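Local coordinates for protein prolyl-tRNA synthetase (Naegleria fowleri, PDB 6UYH) that probably charges tRNA(Pro) with proline in an ATP-dependent reaction, as a class II aminoacyl-tRNA synthetase whose active site here holds halofuginone and an ATP analogue, at residues A[222-227]-A[475-480]; A[299-304]-A[353-358]; A[327-332]-A[393-398]; A[357-362]-A[369-374]; A[441-446]-A[496-501]. All coordinates share one frame; numbering follows the deposited sequence.

Interaction 1 of 5, residues A[222-227]-A[475-480]; sequences TVETFI and SLCVPL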
# COMPACT_ATOMS: atom_id res chain seq x y z
N THR A 222 -13.01 1.45 21.51
CA THR A 222 -13.23 2.33 20.36
C THR A 222 -12.72 3.72 20.69
O THR A 222 -12.64 4.10 21.86
CB THR A 222 -14.74 2.37 19.99
OG1 THR A 222 -14.95 3.27 18.90
CG2 THR A 222 -15.58 2.82 21.18
N VAL A 223 -12.36 4.48 19.66
CA VAL A 223 -12.24 5.94 19.77
C VAL A 223 -13.45 6.54 19.06
O VAL A 223 -13.64 6.34 17.86
CB VAL A 223 -10.92 6.47 19.20
CG1 VAL A 223 -9.77 6.19 20.18
CG2 VAL A 223 -10.59 5.85 17.83
N GLU A 224 -14.28 7.24 19.82
CA GLU A 224 -15.45 7.91 19.26
C GLU A 224 -15.10 9.33 18.85
O GLU A 224 -14.36 10.02 19.56
CB GLU A 224 -16.59 7.93 20.27
CG GLU A 224 -17.13 6.54 20.58
CD GLU A 224 -17.73 5.89 19.36
OE1 GLU A 224 -18.70 6.46 18.80
OE2 GLU A 224 -17.22 4.83 18.93
N THR A 225 -15.62 9.76 17.71
CA THR A 225 -15.47 11.12 17.21
C THR A 225 -16.86 11.71 17.00
O THR A 225 -17.87 11.00 17.04
CB THR A 225 -14.67 11.18 15.91
OG1 THR A 225 -15.36 10.47 14.88
CG2 THR A 225 -13.26 10.56 16.08
N PHE A 226 -16.91 13.02 16.79
CA PHE A 226 -18.18 13.74 16.83
C PHE A 226 -18.28 14.75 15.70
O PHE A 226 -17.37 15.57 15.51
CB PHE A 226 -18.36 14.45 18.17
CG PHE A 226 -19.64 15.21 18.30
CD1 PHE A 226 -20.87 14.55 18.30
CD2 PHE A 226 -19.63 16.60 18.44
CE1 PHE A 226 -22.07 15.27 18.44
CE2 PHE A 226 -20.83 17.31 18.59
CZ PHE A 226 -22.04 16.63 18.59
N ILE A 227 -19.40 14.72 14.98
CA ILE A 227 -19.67 15.66 13.90
C ILE A 227 -20.66 16.69 14.43
O ILE A 227 -21.85 16.42 14.54
CB ILE A 227 -20.19 14.96 12.65
CG1 ILE A 227 -19.30 13.76 12.29
CG2 ILE A 227 -20.29 15.96 11.47
CD1 ILE A 227 -17.80 14.08 12.14
N SER A 475 -25.84 3.14 21.33
CA SER A 475 -24.73 3.23 22.26
C SER A 475 -23.47 3.56 21.47
O SER A 475 -23.23 3.00 20.40
CB SER A 475 -24.56 1.93 23.05
OG SER A 475 -24.08 0.92 22.21
N LEU A 476 -22.71 4.51 21.98
CA LEU A 476 -21.46 4.90 21.35
C LEU A 476 -20.29 4.22 22.06
O LEU A 476 -19.54 3.45 21.45
CB LEU A 476 -21.34 6.42 21.35
CG LEU A 476 -22.58 7.11 20.74
CD1 LEU A 476 -22.47 8.63 20.85
CD2 LEU A 476 -22.81 6.65 19.29
N CYS A 477 -20.17 4.43 23.37
CA CYS A 477 -19.20 3.70 24.16
C CYS A 477 -19.54 3.91 25.63
O CYS A 477 -20.28 4.82 25.99
CB CYS A 477 -17.77 4.16 23.89
SG CYS A 477 -17.45 5.83 24.46
N VAL A 478 -18.96 3.06 26.47
CA VAL A 478 -18.87 3.33 27.90
C VAL A 478 -17.49 3.96 28.14
O VAL A 478 -16.47 3.26 28.03
CB VAL A 478 -19.05 2.05 28.73
CG1 VAL A 478 -18.98 2.37 30.22
CG2 VAL A 478 -20.38 1.39 28.37
N PRO A 479 -17.42 5.26 28.41
CA PRO A 479 -16.11 5.93 28.50
C PRO A 479 -15.18 5.24 29.50
O PRO A 479 -15.60 4.87 30.60
CB PRO A 479 -16.47 7.35 28.96
CG PRO A 479 -17.84 7.57 28.41
CD PRO A 479 -18.53 6.22 28.53
N LEU A 480 -13.91 5.05 29.09
CA LEU A 480 -12.92 4.46 30.00
C LEU A 480 -12.74 5.29 31.26
O LEU A 480 -12.63 4.74 32.37
CB LEU A 480 -11.56 4.32 29.29
CG LEU A 480 -11.49 3.50 28.02
CD1 LEU A 480 -10.04 3.39 27.58
CD2 LEU A 480 -12.09 2.12 28.25

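Interaction 2 of 5, residues A[299-304]-A[353-358]; sequences QVVVIP and RGVPLR. With EDO (1,2-ethanediol), chain R.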
# COMPACT_ATOMS: atom_id res chain seq x y z
N GLN A 299 1.72 22.57 2.77
CA GLN A 299 1.52 23.26 4.04
C GLN A 299 1.53 24.77 3.90
O GLN A 299 0.80 25.47 4.62
CB GLN A 299 2.58 22.83 5.04
CG GLN A 299 2.54 21.34 5.37
CD GLN A 299 3.76 20.92 6.13
OE1 GLN A 299 4.89 21.08 5.66
NE2 GLN A 299 3.55 20.39 7.33
N VAL A 300 2.35 25.30 3.00
CA VAL A 300 2.52 26.74 2.83
C VAL A 300 2.55 27.04 1.34
O VAL A 300 3.30 26.40 0.60
CB VAL A 300 3.82 27.26 3.49
CG1 VAL A 300 3.94 28.77 3.32
CG2 VAL A 300 3.89 26.87 4.96
N VAL A 301 1.72 27.98 0.90
CA VAL A 301 1.77 28.48 -0.47
C VAL A 301 2.29 29.91 -0.44
O VAL A 301 1.82 30.73 0.36
CB VAL A 301 0.40 28.37 -1.18
CG1 VAL A 301 -0.68 29.18 -0.45
CG2 VAL A 301 0.52 28.80 -2.65
N VAL A 302 3.28 30.20 -1.29
CA VAL A 302 3.89 31.52 -1.38
C VAL A 302 3.37 32.20 -2.63
O VAL A 302 3.42 31.63 -3.73
CB VAL A 302 5.43 31.43 -1.40
CG1 VAL A 302 6.05 32.83 -1.36
CG2 VAL A 302 5.94 30.59 -0.25
N ILE A 303 2.84 33.41 -2.47
CA ILE A 303 2.25 34.12 -3.61
C ILE A 303 2.89 35.49 -3.76
O ILE A 303 2.72 36.36 -2.89
CB ILE A 303 0.73 34.22 -3.46
CG1 ILE A 303 0.12 32.83 -3.27
CG2 ILE A 303 0.12 34.91 -4.68
CD1 ILE A 303 -1.39 32.81 -3.22
N PRO A 304 3.64 35.74 -4.84
CA PRO A 304 4.13 37.09 -5.09
C PRO A 304 3.03 37.93 -5.73
O PRO A 304 2.35 37.49 -6.66
CB PRO A 304 5.30 36.87 -6.06
CG PRO A 304 4.94 35.62 -6.79
CD PRO A 304 4.14 34.76 -5.82
N ARG A 353 -8.65 24.23 -1.65
CA ARG A 353 -7.94 22.96 -1.56
C ARG A 353 -7.37 22.69 -0.17
O ARG A 353 -6.87 21.59 0.07
CB ARG A 353 -6.85 22.92 -2.63
CG ARG A 353 -7.46 22.84 -4.03
CD ARG A 353 -6.49 23.25 -5.14
NE ARG A 353 -7.03 22.95 -6.46
CZ ARG A 353 -7.97 23.66 -7.08
NH1 ARG A 353 -8.48 24.74 -6.51
NH2 ARG A 353 -8.39 23.30 -8.29
N GLY A 354 -7.45 23.66 0.73
CA GLY A 354 -7.20 23.41 2.14
C GLY A 354 -5.85 23.81 2.67
O GLY A 354 -5.54 23.49 3.82
N VAL A 355 -5.03 24.50 1.88
CA VAL A 355 -3.66 24.79 2.32
C VAL A 355 -3.69 25.59 3.62
O VAL A 355 -4.36 26.64 3.68
CB VAL A 355 -2.89 25.55 1.22
CG1 VAL A 355 -1.53 25.97 1.72
CG2 VAL A 355 -2.75 24.65 -0.02
N PRO A 356 -3.01 25.15 4.68
CA PRO A 356 -3.19 25.82 5.98
C PRO A 356 -2.57 27.21 6.08
O PRO A 356 -3.09 28.04 6.83
CB PRO A 356 -2.55 24.83 6.98
CG PRO A 356 -1.77 23.86 6.15
CD PRO A 356 -2.42 23.81 4.81
N LEU A 357 -1.48 27.50 5.37
CA LEU A 357 -0.83 28.80 5.54
C LEU A 357 -0.48 29.39 4.19
O LEU A 357 0.07 28.70 3.33
CB LEU A 357 0.42 28.67 6.41
CG LEU A 357 1.19 29.95 6.73
CD1 LEU A 357 0.34 30.93 7.57
CD2 LEU A 357 2.49 29.61 7.44
N ARG A 358 -0.79 30.67 4.02
CA ARG A 358 -0.43 31.42 2.82
C ARG A 358 0.52 32.55 3.19
O ARG A 358 0.32 33.25 4.19
CB ARG A 358 -1.69 31.99 2.15
CG ARG A 358 -1.42 32.94 1.00
CD ARG A 358 -2.72 33.34 0.31
NE ARG A 358 -3.46 34.40 1.01
CZ ARG A 358 -4.73 34.31 1.39
NH1 ARG A 358 -5.44 33.22 1.15
NH2 ARG A 358 -5.30 35.34 2.02
C1 EDO R . 7.63 20.29 8.24
O1 EDO R . 8.23 19.81 9.45
C2 EDO R . 6.57 19.29 7.79
O2 EDO R . 5.61 19.12 8.83

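Interaction 3 of 5, residues A[327-332]-A[393-398]; sequences EKAGIR and SIKAVL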
# COMPACT_ATOMS: atom_id res chain seq x y z
N GLU A 327 11.58 25.00 1.87
CA GLU A 327 11.79 23.68 1.29
C GLU A 327 12.97 22.97 1.94
O GLU A 327 12.91 21.76 2.20
CB GLU A 327 12.01 23.79 -0.22
CG GLU A 327 12.16 22.43 -0.89
CD GLU A 327 12.81 22.52 -2.25
OE1 GLU A 327 13.59 23.47 -2.49
OE2 GLU A 327 12.55 21.63 -3.09
N LYS A 328 14.06 23.70 2.19
CA LYS A 328 15.23 23.11 2.83
C LYS A 328 14.91 22.64 4.24
O LYS A 328 15.51 21.67 4.73
CB LYS A 328 16.38 24.12 2.85
N ALA A 329 13.97 23.31 4.91
CA ALA A 329 13.54 22.93 6.25
C ALA A 329 12.54 21.78 6.25
O ALA A 329 12.08 21.39 7.32
CB ALA A 329 12.94 24.13 6.98
N GLY A 330 12.20 21.24 5.09
CA GLY A 330 11.30 20.12 5.02
C GLY A 330 9.83 20.48 5.03
O GLY A 330 8.99 19.59 5.20
N ILE A 331 9.50 21.75 4.85
CA ILE A 331 8.11 22.17 4.76
C ILE A 331 7.62 21.95 3.33
O ILE A 331 8.33 22.27 2.37
CB ILE A 331 7.98 23.65 5.18
CG1 ILE A 331 8.43 23.82 6.64
CG2 ILE A 331 6.56 24.18 4.95
CD1 ILE A 331 8.63 25.27 7.07
N ARG A 332 6.42 21.39 3.19
CA ARG A 332 5.85 21.17 1.86
C ARG A 332 5.31 22.51 1.36
O ARG A 332 4.26 22.98 1.80
CB ARG A 332 4.77 20.09 1.92
CG ARG A 332 5.35 18.74 2.31
CD ARG A 332 4.29 17.63 2.35
NE ARG A 332 3.24 17.85 3.34
CZ ARG A 332 3.36 17.61 4.64
NH1 ARG A 332 4.50 17.16 5.14
NH2 ARG A 332 2.33 17.83 5.46
N SER A 393 10.30 29.20 12.67
CA SER A 393 9.18 30.08 13.01
C SER A 393 7.94 29.74 12.19
O SER A 393 6.81 29.87 12.70
CB SER A 393 9.57 31.55 12.82
OG SER A 393 9.75 31.88 11.45
N ILE A 394 8.11 29.27 10.95
CA ILE A 394 6.97 28.86 10.15
C ILE A 394 6.39 27.55 10.68
O ILE A 394 5.17 27.38 10.75
CB ILE A 394 7.35 28.77 8.67
CG1 ILE A 394 7.69 30.16 8.12
CG2 ILE A 394 6.23 28.13 7.86
CD1 ILE A 394 6.59 31.20 8.33
N LYS A 395 7.25 26.60 11.05
CA LYS A 395 6.76 25.38 11.70
C LYS A 395 5.98 25.71 12.97
O LYS A 395 4.96 25.07 13.27
CB LYS A 395 7.92 24.44 12.01
CG LYS A 395 8.54 23.79 10.79
CD LYS A 395 9.81 23.02 11.14
CE LYS A 395 10.44 22.43 9.89
NZ LYS A 395 11.74 21.75 10.16
N ALA A 396 6.46 26.69 13.73
CA ALA A 396 5.75 27.11 14.93
C ALA A 396 4.37 27.66 14.59
O ALA A 396 3.41 27.46 15.34
CB ALA A 396 6.58 28.15 15.69
N VAL A 397 4.26 28.38 13.47
CA VAL A 397 2.96 28.85 13.01
C VAL A 397 2.06 27.67 12.65
O VAL A 397 0.87 27.65 12.97
CB VAL A 397 3.13 29.81 11.81
CG1 VAL A 397 1.79 30.14 11.20
CG2 VAL A 397 3.86 31.07 12.26
N LEU A 398 2.63 26.65 12.00
CA LEU A 398 1.84 25.49 11.61
C LEU A 398 1.39 24.69 12.82
O LEU A 398 0.28 24.15 12.82
CB LEU A 398 2.66 24.61 10.66
CG LEU A 398 2.97 25.23 9.30
CD1 LEU A 398 3.93 24.35 8.52
CD2 LEU A 398 1.69 25.45 8.50

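Interaction 4 of 5, residues A[357-362]-A[369-374]; sequences LRIEVG and QQIMLC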
# COMPACT_ATOMS: atom_id res chain seq x y z
N LEU A 357 -1.48 27.50 5.37
CA LEU A 357 -0.83 28.80 5.54
C LEU A 357 -0.48 29.39 4.19
O LEU A 357 0.07 28.70 3.33
CB LEU A 357 0.42 28.67 6.41
CG LEU A 357 1.19 29.95 6.73
CD1 LEU A 357 0.34 30.93 7.57
CD2 LEU A 357 2.49 29.61 7.44
N ARG A 358 -0.79 30.67 4.02
CA ARG A 358 -0.43 31.42 2.82
C ARG A 358 0.52 32.55 3.19
O ARG A 358 0.32 33.25 4.19
CB ARG A 358 -1.69 31.99 2.15
CG ARG A 358 -1.42 32.94 1.00
CD ARG A 358 -2.72 33.34 0.31
NE ARG A 358 -3.46 34.40 1.01
CZ ARG A 358 -4.73 34.31 1.39
NH1 ARG A 358 -5.44 33.22 1.15
NH2 ARG A 358 -5.30 35.34 2.02
N ILE A 359 1.58 32.71 2.40
CA ILE A 359 2.50 33.83 2.51
C ILE A 359 2.29 34.72 1.30
O ILE A 359 2.40 34.26 0.16
CB ILE A 359 3.96 33.36 2.62
CG1 ILE A 359 4.17 32.57 3.91
CG2 ILE A 359 4.93 34.55 2.53
CD1 ILE A 359 5.57 32.05 4.12
N GLU A 360 1.94 35.98 1.55
CA GLU A 360 1.78 36.98 0.50
C GLU A 360 2.97 37.92 0.55
O GLU A 360 3.24 38.53 1.59
CB GLU A 360 0.48 37.77 0.69
CG GLU A 360 -0.79 36.93 0.80
CD GLU A 360 -1.99 37.75 1.25
OE1 GLU A 360 -1.86 38.99 1.34
OE2 GLU A 360 -3.05 37.16 1.53
N VAL A 361 3.70 38.03 -0.56
CA VAL A 361 4.88 38.87 -0.65
C VAL A 361 4.56 40.04 -1.58
O VAL A 361 4.48 39.86 -2.80
CB VAL A 361 6.10 38.09 -1.16
CG1 VAL A 361 7.35 38.96 -1.07
CG2 VAL A 361 6.27 36.80 -0.37
N GLY A 362 4.37 41.22 -1.00
CA GLY A 362 4.02 42.39 -1.77
C GLY A 362 5.10 43.46 -1.73
O GLY A 362 5.97 43.47 -0.85
N GLN A 369 10.48 45.39 5.18
CA GLN A 369 11.23 44.20 5.57
C GLN A 369 10.34 43.18 6.27
O GLN A 369 10.65 42.70 7.36
CB GLN A 369 12.43 44.56 6.44
N GLN A 370 9.22 42.84 5.64
CA GLN A 370 8.26 41.94 6.26
C GLN A 370 7.44 41.22 5.19
O GLN A 370 7.48 41.56 4.00
CB GLN A 370 7.32 42.69 7.20
CG GLN A 370 6.30 43.55 6.47
CD GLN A 370 5.55 44.49 7.40
OE1 GLN A 370 5.98 44.75 8.52
NE2 GLN A 370 4.42 45.00 6.93
N ILE A 371 6.69 40.22 5.63
CA ILE A 371 5.79 39.46 4.78
C ILE A 371 4.44 39.35 5.47
O ILE A 371 4.31 39.58 6.68
CB ILE A 371 6.33 38.05 4.45
CG1 ILE A 371 6.70 37.31 5.73
CG2 ILE A 371 7.52 38.15 3.52
CD1 ILE A 371 7.04 35.85 5.52
N MET A 372 3.43 38.99 4.69
CA MET A 372 2.06 38.85 5.18
C MET A 372 1.69 37.38 5.24
O MET A 372 1.93 36.64 4.28
CB MET A 372 1.08 39.61 4.27
CG MET A 372 -0.38 39.42 4.63
SD MET A 372 -0.87 40.33 6.11
CE MET A 372 -0.62 42.02 5.57
N LEU A 373 1.14 36.95 6.37
CA LEU A 373 0.72 35.57 6.58
C LEU A 373 -0.79 35.53 6.77
O LEU A 373 -1.37 36.44 7.36
CB LEU A 373 1.42 34.95 7.79
CG LEU A 373 2.79 34.29 7.59
CD1 LEU A 373 3.79 35.26 6.99
CD2 LEU A 373 3.33 33.74 8.90
N CYS A 374 -1.42 34.48 6.25
CA CYS A 374 -2.86 34.27 6.44
C CYS A 374 -3.09 32.80 6.75
O CYS A 374 -2.69 31.94 5.97
CB CYS A 374 -3.66 34.69 5.20
SG CYS A 374 -5.46 34.52 5.40

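Interaction 5 of 5, residues A[441-446]-A[496-501]; sequences HESKAA and PEEAHK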
# COMPACT_ATOMS: atom_id res chain seq x y z
N HIS A 441 -26.89 0.22 32.96
CA HIS A 441 -26.57 -1.14 33.37
C HIS A 441 -26.59 -1.99 32.12
O HIS A 441 -27.59 -2.02 31.41
CB HIS A 441 -27.54 -1.68 34.42
CG HIS A 441 -27.11 -3.00 35.00
ND1 HIS A 441 -26.89 -3.18 36.35
CD2 HIS A 441 -26.85 -4.19 34.41
CE1 HIS A 441 -26.51 -4.42 36.56
NE2 HIS A 441 -26.48 -5.06 35.40
N GLU A 442 -25.48 -2.68 31.85
CA GLU A 442 -25.31 -3.38 30.58
C GLU A 442 -26.44 -4.37 30.32
O GLU A 442 -26.79 -5.18 31.18
CB GLU A 442 -23.96 -4.11 30.56
CG GLU A 442 -23.77 -5.01 29.34
CD GLU A 442 -23.83 -4.23 28.02
OE1 GLU A 442 -23.20 -3.16 27.93
OE2 GLU A 442 -24.51 -4.70 27.08
N SER A 443 -27.01 -4.29 29.12
CA SER A 443 -28.13 -5.12 28.71
C SER A 443 -28.42 -4.90 27.23
O SER A 443 -28.67 -3.76 26.81
CB SER A 443 -29.37 -4.79 29.53
OG SER A 443 -30.55 -5.32 28.95
N LYS A 444 -28.40 -5.97 26.42
CA LYS A 444 -28.80 -5.83 25.02
C LYS A 444 -30.24 -5.35 24.91
O LYS A 444 -30.55 -4.51 24.05
CB LYS A 444 -28.63 -7.17 24.29
CG LYS A 444 -27.18 -7.59 24.07
CD LYS A 444 -27.11 -8.95 23.40
CE LYS A 444 -25.68 -9.32 23.04
NZ LYS A 444 -25.57 -10.69 22.45
N ALA A 445 -31.12 -5.86 25.77
CA ALA A 445 -32.53 -5.48 25.70
C ALA A 445 -32.73 -4.01 26.06
O ALA A 445 -33.57 -3.33 25.45
CB ALA A 445 -33.35 -6.37 26.62
N ALA A 446 -31.99 -3.50 27.05
CA ALA A 446 -32.10 -2.08 27.38
C ALA A 446 -31.64 -1.23 26.21
O ALA A 446 -32.29 -0.23 25.86
CB ALA A 446 -31.28 -1.76 28.63
N PRO A 496 -37.63 0.33 31.63
CA PRO A 496 -38.44 0.04 32.82
C PRO A 496 -38.54 -1.44 33.16
O PRO A 496 -38.67 -1.78 34.35
CB PRO A 496 -39.82 0.63 32.47
CG PRO A 496 -39.53 1.66 31.43
CD PRO A 496 -38.39 1.10 30.63
N GLU A 497 -38.52 -2.32 32.16
CA GLU A 497 -38.54 -3.76 32.44
C GLU A 497 -37.33 -4.20 33.25
O GLU A 497 -37.38 -5.24 33.91
CB GLU A 497 -38.60 -4.56 31.14
CG GLU A 497 -39.91 -4.40 30.39
CD GLU A 497 -41.10 -4.75 31.26
OE1 GLU A 497 -41.06 -5.80 31.93
OE2 GLU A 497 -42.07 -3.96 31.27
N GLU A 498 -36.24 -3.43 33.22
CA GLU A 498 -35.04 -3.78 33.97
C GLU A 498 -34.75 -2.76 35.08
O GLU A 498 -33.59 -2.51 35.40
CB GLU A 498 -33.85 -3.94 33.03
CG GLU A 498 -33.98 -5.21 32.20
CD GLU A 498 -32.86 -5.42 31.20
OE1 GLU A 498 -32.01 -4.53 31.02
OE2 GLU A 498 -32.85 -6.51 30.58
N ALA A 499 -35.80 -2.20 35.68
CA ALA A 499 -35.59 -1.32 36.82
C ALA A 499 -34.81 -2.02 37.93
O ALA A 499 -34.12 -1.36 38.71
CB ALA A 499 -36.94 -0.81 37.33
N HIS A 500 -34.90 -3.36 38.00
CA HIS A 500 -34.18 -4.14 39.01
C HIS A 500 -32.70 -4.30 38.71
O HIS A 500 -31.98 -4.87 39.53
CB HIS A 500 -34.81 -5.54 39.16
CG HIS A 500 -34.83 -6.33 37.89
ND1 HIS A 500 -35.75 -6.12 36.88
CD2 HIS A 500 -34.02 -7.33 37.45
CE1 HIS A 500 -35.52 -6.95 35.89
NE2 HIS A 500 -34.47 -7.70 36.20
N LYS A 501 -32.22 -3.82 37.56
CA LYS A 501 -30.80 -3.85 37.24
C LYS A 501 -30.27 -2.44 37.45
O LYS A 501 -30.46 -1.56 36.61
CB LYS A 501 -30.56 -4.36 35.82
CG LYS A 501 -31.04 -5.79 35.62
CD LYS A 501 -30.57 -6.35 34.29
CE LYS A 501 -30.87 -7.84 34.20
NZ LYS A 501 -30.48 -8.38 32.88
O HOH W 1 -30.17 -2.96 32.13
O HOH W 2 -27.57 -7.40 32.32

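Interaction 1 of 5, residues A[222-227]-A[475-480]
Glu224 meets Leu476 and Cys477 with its side chain from CG to the carboxylate, and Thr222 adds one methyl group. Glu224 CG lies 4.0 Å from Cys477 SG, while Glu224 OE1 sits 3.7 Å from Leu476 CB; the glutamate and leucine side chains cross at about a right angle. Beside them Thr222 CG2 packs on Cys477 CB at 3.7 Å. No hydrogen bond joins the two segments, so the contact is van der Waals packing against a carboxylate hydrogen-bonded to Thr222 and Gln235. The chain of Glu224 is bent at chi2 (-63°), which turns the carboxylate back along its own strand. There Glu224 OE2 accepts from Thr222 OG1 at 2.8 Å through its anti lone pair, and Glu224 OE1 is bonded to Gln235. Those two bonds fix the rotation of a buried acid. Gln235 lines the AMPPNP pocket, which makes Glu224 a second-shell partner of the nucleotide site; the Thr222 side chain is about 6 Å from that ligand. Leu476 and Cys477 both face Leu508, a classic beta bulge. The segment axes run at 121° and stay 7.7 Å apart, too far for direct pairing. Strand 204-207 pairs antiparallel with both strand 219-227 and strand 474-479, while strand 232-243 lies alongside 219-227 and supplies Ala233 and Gln235 to the side of Leu476.

Interaction 2 of 5, residues A[299-304]-A[353-358]
Val300 and Leu357 lie side by side and point the same way from two parallel strands, with Val300 CG2 4.0 Å from Leu357 CD2. The next pair, Val301 with Arg358, does the same on the opposite face, where Val301 CG1 touches both Arg358 CB and Val355 CG1. This is the tight part of the contact. Val301 N donates to Leu357 O at 3.0 Å, with an N-H...O angle of 158° and the donor in the carbonyl plane. The same oxygen also receives a CA-H...O contact from Val300 CA at 3.2 Å. Further along, Ile303 CD1 rests on Arg358 CD at 3.8 Å, on the aliphatic part of the arginine, whose charged end is paired with Glu351 and Glu360.

Toward Gln299 the pairing slackens. Leu357 N reaches Gln299 O in a weak bond, bent to 135°, and Pro356 CG sits 3.4 Å from that carbonyl oxygen. The Gln299 side chain leaves the interface on this partly exposed side: NE2 donates to O2 of an ethanediol, probably a crystallisation additive, at 2.8 Å, and also to Pro293 O, while OE1 accepts from Arg332 N. Gly354, with positive phi, ends helix 343-353 in a Schellman motif just before strand 357-361. Three parallel strands flanked by helices and continued by two antiparallel ones are characteristic of the mixed alpha/beta anticodon-binding domain of class IIa synthetases.

Interaction 3 of 5, residues A[327-332]-A[393-398]
A Schellman motif closes helix 313-328, and the carbonyl beside it receives Lys395 from the neighbouring helix 391-415. The ammonium group, Lys395 NZ, donates to Ala329 O at 2.9 Å, lying in the carbonyl plane with a C=O...N angle of 150°. That carbonyl belongs to the residue just before Gly330, whose positive phi (85°) turns the chain out of the helix, and Gly330 N bonds back to Glu327 O at 3.0 Å. Since carbonyl oxygens gather at the C-terminal end of a helix, the positive charge of the lysine is probably favoured there by the helix dipole, in addition to the bond to Ala329 O.

The lysine chain is extended beyond CG (chi2 172°), which carries the nitrogen to Ala329 O while its methylenes pass over Ile331: Lys395 CG is 4.0 Å from Ile331 CD1, and Lys395 CE lies near Ile331 CG1. In the mixed alpha/beta fold of the anticodon-binding domain, Ile331 stands in the connection from helix 313-328 to strand 333-335, and helix 391-415 packs on the face of the sheet that carries Val300 and Leu357.

Deeper in, Ile331 CD1 meets Ile394 CG2 at 3.8 Å, the two side chains crossing at about a right angle. Ile331 CG2 makes a looser approach to Leu398 CD1, at 4.4 Å. Both isoleucines also touch Leu326 of helix 313-328, and Ile394 and Leu398 lie on Leu357 of the sheet.

Interaction 4 of 5, residues A[357-362]-A[369-374]
Ile359 and Leu373 lie side by side in an antiparallel strand pair joined through the short helix 363-367, within the mixed sheet of the anticodon-binding domain. They form a non-hydrogen-bonded pair with CA atoms 4.8 Å apart. On either side of it, Arg358 with Cys374 and Glu360 with Met372 are hydrogen-bonded pairs, each linked by two N-H...O bonds; the shortest runs from Glu360 N to Met372 O at 2.8 Å. The segment axes run at 148°, clearly twisted from exact antiparallelism.

Followed outward, Glu360 first places CB near Met372 CB, 4.1 Å away, the two side chains pointing the same way. Its CG lies at the edge of the Arg358 guanidinium, in its plane. The chain then extends (chi2 169°), which puts CD near Met372 CG, brings OE1 to 3.6 Å from Met372 CG and sends OE2 to the arginine. There Arg358 grips OE2 side-on with NE and NH2, OE2 lying close to the guanidinium plane. The NE bond uses the anti lone pair, while NH2 meets the oxygen nearly along its C-O bond.

On the face carrying Ile359, its CG2 packs on Ile371 CD1, and its CG1 touches Leu373 CD1; helix 313-328 covers this side with Leu326 and Ile322. On the face carrying Arg358, Cys374 CB lies over the guanidinium, and Arg358 NH2 comes to 3.5 Å from Cys374 SG.

Interaction 5 of 5, residues A[441-446]-A[496-501]
The imidazole of His441 has Lys501 CB over one face, 3.8 Å from the ring centroid and only 10° off the ring normal, a CH-pi contact. At the ring's edge, ND1 is hydrogen-bonded to Lys502 O, which fixes how the ring is turned. The side chains of His441 and Lys501 cross at about a right angle.

The second flat group, the carboxylate of Glu498, takes the hydroxyl of Ser443. Ser443 OG donates to Glu498 OE1 at 2.7 Å, on the syn side of the carboxylate. Ser443 OG stands anti to its own backbone N (chi1 165°), where it can also accept from Ala446 N at 3.0 Å, with an N-H...O angle of 164°. One hydroxyl thus accepts from the helix N-H and donates a hydrogen bond to the acid. The methyls of Ala445 and Ala446 both lie to one side of the carboxylate plane, Ala446 CB 3.7 Å from Glu498 OE1.

A water donates to Glu442 O at 2.6 Å and accepts from Lys501 NZ, whose ion pair with Glu498 OE2 is long, at 3.8 Å. Glu498 begins a type I turn that ends at Lys501, so both contacts come from one tight loop. A serine N-cap with its capping bond, at the start of helix 444-457, is the motif here, and it ties the loop before strand 505-512 to this helix within the C-terminal domain.

Interactions 2, 3 and 4 are parts of one anticodon-binding domain: 2 and 4 share Leu357 and Arg358 on strand 357-361, and 3 packs its isoleucines and Leu398 against that sheet. Their centres lie 10 to 14 Å apart. Interactions 2 and 4 pair strands by backbone hydrogen bonds, two in 2 (one weak) and four in 4, parallel in one and antiparallel in the other, whereas 3 relies on aliphatic packing with one lysine bond on its partly exposed side. Interaction 1 is buried nearest the chain centre and has no direct hydrogen bond across it. Interaction 5, about 5 Å from it between nearest atoms, is only partly buried and combines water, a capping serine and a CH-pi contact.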